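Local coordinates for protein Myo-inositol 2-dehydrogenase (Lactobacillus plantarum WCFS1, PDB 3CEA) that probably catalyses the NAD-dependent oxidation of myo-inositol at its 2-hydroxyl, yielding the corresponding inosose, at residues T81-H84 with P85-T88; E301-D304 with F305-N308; D321-K324 with A325-A329; C332-S335 with A336-K340. All blocks are in the same frame, centred on the assembly; numbering follows the deposited sequence.

Interaction 1 (T81-H84 with P85-T88); sequences TPFH and PEMT. With NAD (nicotinamide-adenine-dinucleotide), chain E.
Phe83 and the selenomethionine Met87, four residues apart, both touch the adenine of NAD, at N6A and N1A. The exocyclic N6A of the cofactor sits over the centre of the Phe83 ring, 3.5 Å above its plane. Methyl CE of Met87, at the end of an extended chain, reaches adenine N1A at 3.4 Å and packs against Phe83 CB at 3.7 Å. The Phe83 ring takes its place through a first torsion that sets CG opposite the carbonyl carbon (chi1 -63°). Alongside runs Glu86, whose carboxylate is turned 35° from the ring and brings OE2 to 3.4 Å from Phe83 CD1. At the ribose next to nicotinamide, Thr81 OG1 shares a hydrogen bond of 3.1 Å with NAD O3D; either hydroxyl could be the donor. His84 approaches the same O3D obliquely with NE2, but its ring is held at both nitrogens, NE2 by Ala79 O and ND1 by Pro103 O, while Thr81 CA lies over one face.

Behind this shell the helix 84-93 begins. Met87 N bonds to Phe83 O at 3.0 Å, tying the two adenine-contacting residues through the backbone. His84 O is gripped twice from opposite faces of its plane, by Thr88 N at 2.9 Å and by the Thr88 hydroxyl OG1 at 2.7 Å, the latter standing 37° above that plane. The loop from strand 74-77 into helix 84-93 thus lines the dinucleotide pocket of an NAD-binding Rossmann fold, at the C-terminal end of its parallel sheet.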
loop_
_atom_site.group_PDB
_atom_site.type_symbol
_atom_site.label_atom_id
_atom_site.label_comp_id
_atom_site.label_asym_id
_atom_site.label_seq_id
_atom_site.Cartn_x
_atom_site.Cartn_y
_atom_site.Cartn_z
ATOM N N THR A 81 9.264 -5.631 -36.473
ATOM C CA THR A 81 10.702 -5.348 -36.371
ATOM C C THR A 81 11.561 -5.700 -37.604
ATOM O O THR A 81 12.428 -4.907 -37.979
ATOM C CB THR A 81 11.305 -5.982 -35.091
ATOM O OG1 THR A 81 10.524 -5.587 -33.959
ATOM C CG2 THR A 81 12.740 -5.534 -34.877
ATOM N N PRO A 82 11.343 -6.882 -38.230
ATOM C CA PRO A 82 12.161 -7.209 -39.407
ATOM C C PRO A 82 12.094 -6.180 -40.542
ATOM O O PRO A 82 13.059 -6.040 -41.297
ATOM C CB PRO A 82 11.582 -8.552 -39.873
ATOM C CG PRO A 82 10.998 -9.147 -38.650
ATOM C CD PRO A 82 10.410 -7.981 -37.913
ATOM N N PHE A 83 10.972 -5.469 -40.648
ATOM C CA PHE A 83 10.753 -4.502 -41.729
ATOM C C PHE A 83 11.289 -3.101 -41.420
ATOM O O PHE A 83 11.316 -2.238 -42.294
ATOM C CB PHE A 83 9.268 -4.429 -42.090
ATOM C CG PHE A 83 8.711 -5.712 -42.633
ATOM C CD1 PHE A 83 8.900 -6.058 -43.969
ATOM C CD2 PHE A 83 7.992 -6.575 -41.811
ATOM C CE1 PHE A 83 8.385 -7.249 -44.479
ATOM C CE2 PHE A 83 7.470 -7.769 -42.312
ATOM C CZ PHE A 83 7.668 -8.106 -43.650
ATOM N N HIS A 84 11.715 -2.888 -40.177
ATOM C CA HIS A 84 12.212 -1.589 -39.720
ATOM C C HIS A 84 13.405 -1.039 -40.518
ATOM O O HIS A 84 13.359 0.109 -40.950
ATOM C CB HIS A 84 12.549 -1.636 -38.223
ATOM C CG HIS A 84 11.353 -1.663 -37.325
ATOM N ND1 HIS A 84 11.450 -1.515 -35.959
ATOM C CD2 HIS A 84 10.032 -1.801 -37.594
ATOM C CE1 HIS A 84 10.245 -1.575 -35.423
ATOM N NE2 HIS A 84 9.367 -1.747 -36.394
ATOM N N PRO A 85 14.476 -1.846 -40.710
ATOM C CA PRO A 85 15.642 -1.336 -41.440
ATOM C C PRO A 85 15.332 -0.929 -42.882
ATOM O O PRO A 85 15.700 0.172 -43.300
ATOM C CB PRO A 85 16.617 -2.521 -41.419
ATOM C CG PRO A 85 16.187 -3.347 -40.265
ATOM C CD PRO A 85 14.699 -3.237 -40.270
ATOM N N GLU A 86 14.655 -1.803 -43.624
ATOM C CA GLU A 86 14.337 -1.546 -45.029
ATOM C C GLU A 86 13.350 -0.393 -45.223
ATOM O O GLU A 86 13.410 0.315 -46.232
ATOM C CB GLU A 86 13.840 -2.818 -45.733
ATOM C CG GLU A 86 12.658 -3.518 -45.062
ATOM C CD GLU A 86 12.105 -4.669 -45.888
ATOM O OE1 GLU A 86 11.760 -4.452 -47.073
ATOM O OE2 GLU A 86 12.006 -5.791 -45.344
HETATM N N MSE A 87 12.448 -0.212 -44.260
HETATM C CA MSE A 87 11.490 0.891 -44.302
HETATM C C MSE A 87 12.158 2.215 -43.963
HETATM O O MSE A 87 11.865 3.236 -44.586
HETATM C CB MSE A 87 10.312 0.639 -43.360
HETATM C CG MSE A 87 9.306 -0.357 -43.899
HETATM SE SE MSE A 87 7.950 -0.830 -42.598
HETATM C CE MSE A 87 6.894 -2.036 -43.712
ATOM N N THR A 88 13.057 2.186 -42.979
ATOM C CA THR A 88 13.810 3.371 -42.574
ATOM C C THR A 88 14.719 3.855 -43.702
ATOM O O THR A 88 14.704 5.036 -44.042
ATOM C CB THR A 88 14.621 3.120 -41.283
ATOM O OG1 THR A 88 13.733 2.702 -40.242
ATOM C CG2 THR A 88 15.346 4.383 -40.834
HETATM P PA NAD E . 1.118 -5.803 -34.751
HETATM O O1A NAD E . 0.007 -5.720 -33.775
HETATM O O2A NAD E . 1.283 -7.174 -35.281
HETATM O O5B NAD E . 0.864 -4.737 -35.930
HETATM C C5B NAD E . 1.652 -4.751 -37.103
HETATM C C4B NAD E . 0.990 -3.895 -38.180
HETATM O O4B NAD E . 1.891 -3.650 -39.247
HETATM C C3B NAD E . -0.235 -4.568 -38.777
HETATM O O3B NAD E . -1.268 -3.616 -38.818
HETATM C C2B NAD E . 0.180 -4.962 -40.182
HETATM O O2B NAD E . -0.873 -4.838 -41.111
HETATM C C1B NAD E . 1.309 -3.992 -40.492
HETATM N N9A NAD E . 2.314 -4.594 -41.389
HETATM C C8A NAD E . 2.970 -5.789 -41.215
HETATM N N7A NAD E . 3.814 -5.978 -42.254
HETATM C C5A NAD E . 3.703 -4.924 -43.092
HETATM C C6A NAD E . 4.330 -4.617 -44.295
HETATM N N6A NAD E . 5.393 -5.318 -44.676
HETATM N N1A NAD E . 4.010 -3.438 -44.945
HETATM C C2A NAD E . 3.074 -2.572 -44.404
HETATM N N3A NAD E . 2.453 -2.884 -43.207
HETATM C C4A NAD E . 2.763 -4.042 -42.562
HETATM O O3 NAD E . 2.496 -5.313 -34.074
HETATM P PN NAD E . 2.527 -4.185 -32.924
HETATM O O1N NAD E . 1.570 -3.106 -33.270
HETATM O O2N NAD E . 2.438 -4.884 -31.626
HETATM O O5D NAD E . 4.017 -3.587 -32.999
HETATM C C5D NAD E . 4.630 -3.178 -34.199
HETATM C C4D NAD E . 6.026 -2.666 -33.857
HETATM O O4D NAD E . 5.978 -1.858 -32.693
HETATM C C3D NAD E . 6.998 -3.804 -33.585
HETATM O O3D NAD E . 8.172 -3.593 -34.335
HETATM C C2D NAD E . 7.285 -3.720 -32.099
HETATM O O2D NAD E . 8.632 -3.998 -31.803
HETATM C C1D NAD E . 6.925 -2.287 -31.731
HETATM N N1N NAD E . 6.376 -2.193 -30.363
HETATM C C2N NAD E . 6.917 -1.277 -29.496
HETATM C C3N NAD E . 6.426 -1.160 -28.192
HETATM C C7N NAD E . 6.886 -0.050 -27.290
HETATM O O7N NAD E . 6.728 -0.210 -25.899
HETATM N N7N NAD E . 7.429 1.054 -27.812
HETATM C C4N NAD E . 5.382 -1.985 -27.777
HETATM C C5N NAD E . 4.840 -2.913 -28.663
HETATM C C6N NAD E . 5.347 -3.007 -29.958
#

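Interaction 2 (E301-D304 with F305-N308)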
loop_
_atom_site.group_PDB
_atom_site.type_symbol
_atom_site.label_atom_id
_atom_site.label_comp_id
_atom_site.label_asym_id
_atom_site.label_seq_id
_atom_site.Cartn_x
_atom_site.Cartn_y
_atom_site.Cartn_z
ATOM N N GLU A 301 6.287 11.519 -26.377
ATOM C CA GLU A 301 7.441 11.204 -27.235
ATOM C C GLU A 301 7.201 11.557 -28.700
ATOM O O GLU A 301 8.109 12.042 -29.381
ATOM C CB GLU A 301 7.867 9.735 -27.106
ATOM C CG GLU A 301 6.936 8.730 -27.768
ATOM C CD GLU A 301 7.580 7.382 -28.006
ATOM O OE1 GLU A 301 8.817 7.262 -27.866
ATOM O OE2 GLU A 301 6.840 6.437 -28.344
ATOM N N VAL A 302 5.984 11.301 -29.180
ATOM C CA VAL A 302 5.610 11.613 -30.557
ATOM C C VAL A 302 5.537 13.127 -30.744
ATOM O O VAL A 302 5.961 13.650 -31.776
ATOM C CB VAL A 302 4.289 10.910 -30.970
ATOM C CG1 VAL A 302 3.752 11.465 -32.285
ATOM C CG2 VAL A 302 4.511 9.409 -31.089
ATOM N N GLN A 303 5.019 13.819 -29.730
ATOM C CA GLN A 303 5.008 15.278 -29.712
ATOM C C GLN A 303 6.434 15.830 -29.745
ATOM O O GLN A 303 6.707 16.804 -30.448
ATOM C CB GLN A 303 4.258 15.805 -28.485
ATOM C CG GLN A 303 4.071 17.324 -28.466
ATOM C CD GLN A 303 3.092 17.806 -29.521
ATOM O OE1 GLN A 303 1.894 17.528 -29.446
ATOM N NE2 GLN A 303 3.600 18.534 -30.510
ATOM N N ASP A 304 7.332 15.200 -28.989
ATOM C CA ASP A 304 8.741 15.591 -28.965
ATOM C C ASP A 304 9.383 15.430 -30.344
ATOM O O ASP A 304 10.150 16.292 -30.779
ATOM C CB ASP A 304 9.514 14.790 -27.911
ATOM C CG ASP A 304 10.971 15.225 -27.789
ATOM O OD1 ASP A 304 11.229 16.435 -27.592
ATOM O OD2 ASP A 304 11.859 14.350 -27.883
ATOM N N PHE A 305 9.053 14.330 -31.025
ATOM C CA PHE A 305 9.518 14.078 -32.389
ATOM C C PHE A 305 9.031 15.151 -33.360
ATOM O O PHE A 305 9.811 15.667 -34.160
ATOM C CB PHE A 305 9.073 12.687 -32.866
ATOM C CG PHE A 305 9.267 12.453 -34.341
ATOM C CD1 PHE A 305 10.523 12.145 -34.852
ATOM C CD2 PHE A 305 8.189 12.535 -35.219
ATOM C CE1 PHE A 305 10.706 11.927 -36.215
ATOM C CE2 PHE A 305 8.359 12.319 -36.584
ATOM C CZ PHE A 305 9.621 12.013 -37.083
ATOM N N VAL A 306 7.738 15.470 -33.285
ATOM C CA VAL A 306 7.129 16.497 -34.131
ATOM C C VAL A 306 7.802 17.852 -33.899
ATOM O O VAL A 306 8.145 18.549 -34.858
ATOM C CB VAL A 306 5.590 16.572 -33.922
ATOM C CG1 VAL A 306 4.999 17.819 -34.573
ATOM C CG2 VAL A 306 4.920 15.325 -34.480
ATOM N N ASN A 307 8.002 18.205 -32.627
ATOM C CA ASN A 307 8.738 19.414 -32.253
ATOM C C ASN A 307 10.169 19.387 -32.786
ATOM O O ASN A 307 10.673 20.398 -33.279
ATOM C CB ASN A 307 8.759 19.593 -30.730
ATOM C CG ASN A 307 7.372 19.810 -30.137
ATOM O OD1 ASN A 307 6.487 20.385 -30.775
ATOM N ND2 ASN A 307 7.183 19.352 -28.901
ATOM N N ASN A 308 10.810 18.222 -32.685
ATOM C CA ASN A 308 12.177 18.030 -33.165
ATOM C C ASN A 308 12.324 18.276 -34.662
ATOM O O ASN A 308 13.291 18.906 -35.093
ATOM C CB ASN A 308 12.697 16.635 -32.795
ATOM C CG ASN A 308 13.128 16.532 -31.339
ATOM O OD1 ASN A 308 13.165 17.528 -30.614
ATOM N ND2 ASN A 308 13.453 15.318 -30.905
#
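Val302 O lies at the edge of the Phe305 ring, near its plane, while Phe99 meets that ring edge-to-face and Phe76 meets it with planes at about 70°. Two amides make a second flat pair: those of Gln303 and Asn307 are turned only 28° from each other. The setting is one turn after another of helix 295-311, an alpha-helix packed against the Rossmann fold: Val302 touches helix 20-29 and strand 74-77, and Phe305 reaches strands 74-77 and 126-127.

Gln303 and Asn307 are on a more exposed flank, where the Gln303 chain is bent at chi2, which carries its amide along the helix toward Asn307. NE2 of Gln303 then gives a weak hydrogen bond of 3.4 Å to Asn307 OD1, and OE1 of Gln303 takes the backbone N-H of Gln32, so both ends of the amide are engaged. In the neighbouring row Asp304 and Asn308, also four apart, place Asp304 OD2 and Asn308 ND2 3.6 Å from each other, with carboxylate and amide planes 71° apart. Their stronger partners lie elsewhere: Asp304 OD2 bonds to the hydroxyl of Tyr134, and Asn308 ND2 to Gln127 OE1, which fastens this row to the region around strand 126-127.

Regular backbone bonds underlie the pairs, such as Asn307 N to Gln303 O at 2.9 Å. On the buried flank Val306 CG2 rests 3.3 Å from Val302 O, the carbonyl that accepts the hydrogen bond of Val306 N at 3.0 Å.

Interaction 3 (D321-K324 with A325-A329); sequences DGIK and ALKIA
Ile323 and Lys327 lie side by side and point the same way on the looser, partly exposed flank of this helix. The side chains meet through aliphatic carbons, Ile323 CG2 and Lys327 CE at 3.7 Å; Lys327 CG also lies 3.3 Å from the Ile323 carbonyl oxygen O. With CG beside its own backbone N (chi1 -75°) and the chain extended beyond, Lys327 runs along its neighbour while its tip leads away; Phe108 and Leu346 also touch it. An alanine here would take away the chain beyond CB and would probably leave Ile323 CG2 without its CE neighbour and thin the contacts with Phe108 and Leu346. Lys324 NZ makes weak, long ion pairs with Asp320 and Asp201, and its chain touches Arg195.

Helix 319-338 packs on helix 182-198 and on helix 108-119 of the Rossmann fold, and the buried, close-packed residues face them. Ala325, Ile328 and Ala329 meet Ile188 and Ile191 of the former, whereas Leu326 meets Val111 of the latter. Ile323 stands at the border, its side chain also touching Val111, Ala115 and Leu104. Within the buried part, Ile328 puts both CG1 and CD1 at 3.2 Å from Lys324 O, which also accepts from Ile328 N at 2.9 Å. Leu326 CB is 3.3 Å from Gly322 O. Asp321 O takes Ala325 N at 3.2 Å, and the Asp321 carboxylate is held by a salt bridge to Arg195 and by Thr318 N.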
loop_
_atom_site.group_PDB
_atom_site.type_symbol
_atom_site.label_atom_id
_atom_site.label_comp_id
_atom_site.label_asym_id
_atom_site.label_seq_id
_atom_site.Cartn_x
_atom_site.Cartn_y
_atom_site.Cartn_z
ATOM N N ASP A 321 22.406 4.343 -29.070
ATOM C CA ASP A 321 21.667 3.850 -27.908
ATOM C C ASP A 321 20.791 2.648 -28.258
ATOM O O ASP A 321 20.650 1.718 -27.459
ATOM C CB ASP A 321 20.810 4.965 -27.301
ATOM C CG ASP A 321 21.634 6.006 -26.565
ATOM O OD1 ASP A 321 22.535 5.624 -25.791
ATOM O OD2 ASP A 321 21.371 7.213 -26.749
ATOM N N GLY A 322 20.207 2.677 -29.454
ATOM C CA GLY A 322 19.357 1.594 -29.939
ATOM C C GLY A 322 20.140 0.350 -30.314
ATOM O O GLY A 322 19.686 -0.772 -30.069
ATOM N N ILE A 323 21.314 0.552 -30.912
ATOM C CA ILE A 323 22.188 -0.550 -31.320
ATOM C C ILE A 323 22.699 -1.308 -30.094
ATOM O O ILE A 323 22.573 -2.533 -30.022
ATOM C CB ILE A 323 23.366 -0.065 -32.211
ATOM C CG1 ILE A 323 22.844 0.452 -33.557
ATOM C CG2 ILE A 323 24.372 -1.188 -32.443
ATOM C CD1 ILE A 323 23.860 1.220 -34.380
ATOM N N LYS A 324 23.247 -0.569 -29.131
ATOM C CA LYS A 324 23.754 -1.148 -27.886
ATOM C C LYS A 324 22.686 -1.939 -27.122
ATOM O O LYS A 324 22.927 -3.075 -26.711
ATOM C CB LYS A 324 24.365 -0.063 -26.997
ATOM C CG LYS A 324 25.672 0.501 -27.534
ATOM C CD LYS A 324 26.170 1.654 -26.691
ATOM C CE LYS A 324 27.583 2.057 -27.088
ATOM N NZ LYS A 324 28.094 3.151 -26.216
ATOM N N ALA A 325 21.506 -1.342 -26.957
ATOM C CA ALA A 325 20.388 -2.001 -26.279
ATOM C C ALA A 325 20.003 -3.310 -26.967
ATOM O O ALA A 325 19.719 -4.311 -26.306
ATOM C CB ALA A 325 19.185 -1.064 -26.195
ATOM N N LEU A 326 20.004 -3.290 -28.298
ATOM C CA LEU A 326 19.709 -4.472 -29.101
ATOM C C LEU A 326 20.809 -5.528 -28.967
ATOM O O LEU A 326 20.523 -6.727 -28.942
ATOM C CB LEU A 326 19.517 -4.071 -30.567
ATOM C CG LEU A 326 19.086 -5.120 -31.594
ATOM C CD1 LEU A 326 17.686 -5.634 -31.295
ATOM C CD2 LEU A 326 19.165 -4.539 -33.000
ATOM N N LYS A 327 22.059 -5.072 -28.879
ATOM C CA LYS A 327 23.211 -5.964 -28.730
ATOM C C LYS A 327 23.210 -6.678 -27.381
ATOM O O LYS A 327 23.454 -7.886 -27.314
ATOM C CB LYS A 327 24.526 -5.203 -28.924
ATOM C CG LYS A 327 24.846 -4.865 -30.368
ATOM C CD LYS A 327 26.265 -4.341 -30.518
ATOM C CE LYS A 327 26.619 -4.140 -31.980
ATOM N NZ LYS A 327 28.064 -3.847 -32.171
ATOM N N ILE A 328 22.935 -5.922 -26.317
ATOM C CA ILE A 328 22.852 -6.462 -24.957
ATOM C C ILE A 328 21.691 -7.460 -24.835
ATOM O O ILE A 328 21.830 -8.507 -24.201
ATOM C CB ILE A 328 22.717 -5.332 -23.899
ATOM C CG1 ILE A 328 23.922 -4.384 -23.973
ATOM C CG2 ILE A 328 22.596 -5.914 -22.490
ATOM C CD1 ILE A 328 23.624 -2.953 -23.540
ATOM N N ALA A 329 20.563 -7.130 -25.459
ATOM C CA ALA A 329 19.399 -8.009 -25.491
ATOM C C ALA A 329 19.719 -9.340 -26.169
ATOM O O ALA A 329 19.433 -10.406 -25.621
ATOM C CB ALA A 329 18.238 -7.319 -26.187
#

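Interaction 4 (C332-S335 with A336-K340); sequences CQQS and ANIGK
Gln333 reaches one turn ahead to Asn337 through its side chain. Its CB leaves the helix with CG anti to the backbone N (chi1 -169°), and the bend at chi2 (65°) turns the chain along the axis. CG passes 4.1 Å from Asn337 ND2; beyond CD, NE2 donates to Asn337 OD1 at 3.3 Å. That acceptor lies in the Gln333 amide plane, although the two amides are turned 52° from each other. With a leucine at Gln333, the Asn337 amide would probably lose its donor and be freer to turn.

Ser335, on the buried side, belongs to the last turns of the helix. Its OG donates to Lys340 O at 2.7 Å and is also bonded to Gly207 N, so one hydroxyl ties the end of the helix to strand 202-210. Ser335 O accepts from Lys340 N at 3.3 Å, five residues on, with the donor in the carbonyl plane. Between them Gly339, with positive phi, is the first residue to leave helical geometry. A 6→1 backbone bond around such a glycine is consistent with a Schellman motif, here ending helix 319-338 and turning the chain into strand 342-343.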
loop_
_atom_site.group_PDB
_atom_site.type_symbol
_atom_site.label_atom_id
_atom_site.label_comp_id
_atom_site.label_asym_id
_atom_site.label_seq_id
_atom_site.Cartn_x
_atom_site.Cartn_y
_atom_site.Cartn_z
ATOM N N CYS A 332 21.819 -11.637 -24.098
ATOM C CA CYS A 332 21.078 -12.352 -23.062
ATOM C C CYS A 332 20.394 -13.581 -23.648
ATOM O O CYS A 332 20.357 -14.638 -23.015
ATOM C CB CYS A 332 20.041 -11.441 -22.407
ATOM S SG CYS A 332 20.719 -10.005 -21.544
ATOM N N GLN A 333 19.860 -13.428 -24.860
ATOM C CA GLN A 333 19.210 -14.518 -25.581
ATOM C C GLN A 333 20.216 -15.598 -25.962
ATOM O O GLN A 333 19.919 -16.788 -25.860
ATOM C CB GLN A 333 18.490 -13.990 -26.828
ATOM C CG GLN A 333 17.571 -15.005 -27.501
ATOM C CD GLN A 333 16.387 -15.405 -26.630
ATOM O OE1 GLN A 333 15.578 -14.563 -26.230
ATOM N NE2 GLN A 333 16.279 -16.699 -26.338
ATOM N N GLN A 334 21.402 -15.171 -26.395
ATOM C CA GLN A 334 22.483 -16.085 -26.744
ATOM C C GLN A 334 22.946 -16.876 -25.525
ATOM O O GLN A 334 23.157 -18.084 -25.615
ATOM C CB GLN A 334 23.660 -15.319 -27.351
ATOM C CG GLN A 334 24.736 -16.212 -27.970
ATOM C CD GLN A 334 26.004 -15.454 -28.324
ATOM O OE1 GLN A 334 26.045 -14.223 -28.276
ATOM N NE2 GLN A 334 27.051 -16.191 -28.686
ATOM N N SER A 335 23.090 -16.186 -24.393
ATOM C CA SER A 335 23.509 -16.798 -23.130
ATOM C C SER A 335 22.599 -17.953 -22.716
ATOM O O SER A 335 23.071 -18.990 -22.248
ATOM C CB SER A 335 23.561 -15.742 -22.023
ATOM O OG SER A 335 23.924 -16.316 -20.782
ATOM N N ALA A 336 21.297 -17.755 -22.905
ATOM C CA ALA A 336 20.281 -18.748 -22.581
ATOM C C ALA A 336 20.308 -19.933 -23.543
ATOM O O ALA A 336 20.172 -21.082 -23.121
ATOM C CB ALA A 336 18.910 -18.100 -22.576
ATOM N N ASN A 337 20.489 -19.647 -24.831
ATOM C CA ASN A 337 20.521 -20.680 -25.863
ATOM C C ASN A 337 21.777 -21.542 -25.826
ATOM O O ASN A 337 21.713 -22.741 -26.100
ATOM C CB ASN A 337 20.346 -20.062 -27.255
ATOM C CG ASN A 337 18.986 -19.402 -27.442
ATOM O OD1 ASN A 337 18.137 -19.416 -26.544
ATOM N ND2 ASN A 337 18.777 -18.813 -28.613
ATOM N N ILE A 338 22.913 -20.931 -25.493
ATOM C CA ILE A 338 24.187 -21.659 -25.432
ATOM C C ILE A 338 24.507 -22.219 -24.040
ATOM O O ILE A 338 25.438 -23.010 -23.882
ATOM C CB ILE A 338 25.388 -20.826 -25.978
ATOM C CG1 ILE A 338 25.724 -19.646 -25.052
ATOM C CG2 ILE A 338 25.128 -20.389 -27.426
ATOM C CD1 ILE A 338 27.056 -18.972 -25.361
ATOM N N GLY A 339 23.728 -21.808 -23.041
ATOM C CA GLY A 339 23.919 -22.266 -21.666
ATOM C C GLY A 339 25.268 -21.874 -21.096
ATOM O O GLY A 339 25.860 -22.616 -20.314
ATOM N N LYS A 340 25.754 -20.705 -21.504
ATOM C CA LYS A 340 27.040 -20.184 -21.059
ATOM C C LYS A 340 26.928 -18.702 -20.755
ATOM O O LYS A 340 26.001 -18.024 -21.208
ATOM C CB LYS A 340 28.113 -20.371 -22.138
ATOM C CG LYS A 340 28.508 -21.803 -22.443
ATOM C CD LYS A 340 29.193 -21.873 -23.801
ATOM C CE LYS A 340 29.547 -23.300 -24.179
ATOM N NZ LYS A 340 29.999 -23.384 -25.594
#

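Overall arrangement
From the N terminus, interaction 1 comes first, at the turn from strand 74-77 into helix 84-93 on the cofactor side of the Rossmann fold. Interaction 2 follows on helix 295-311, which returns to that fold after most strands of the mixed sheet; the two centres are about 21 Å apart. Interactions 3 and 4 share one helix, their centres about 16 Å apart; it packs on helix 108-119 at interaction 3 and on strand 202-210 at interaction 4. All four are local, joining residues about one helical turn apart without closing a long loop, and they run in series with neither nesting nor crossing. Interactions 2 and 4 lie on opposite sides of the chain's centre, their centres about 37 Å apart.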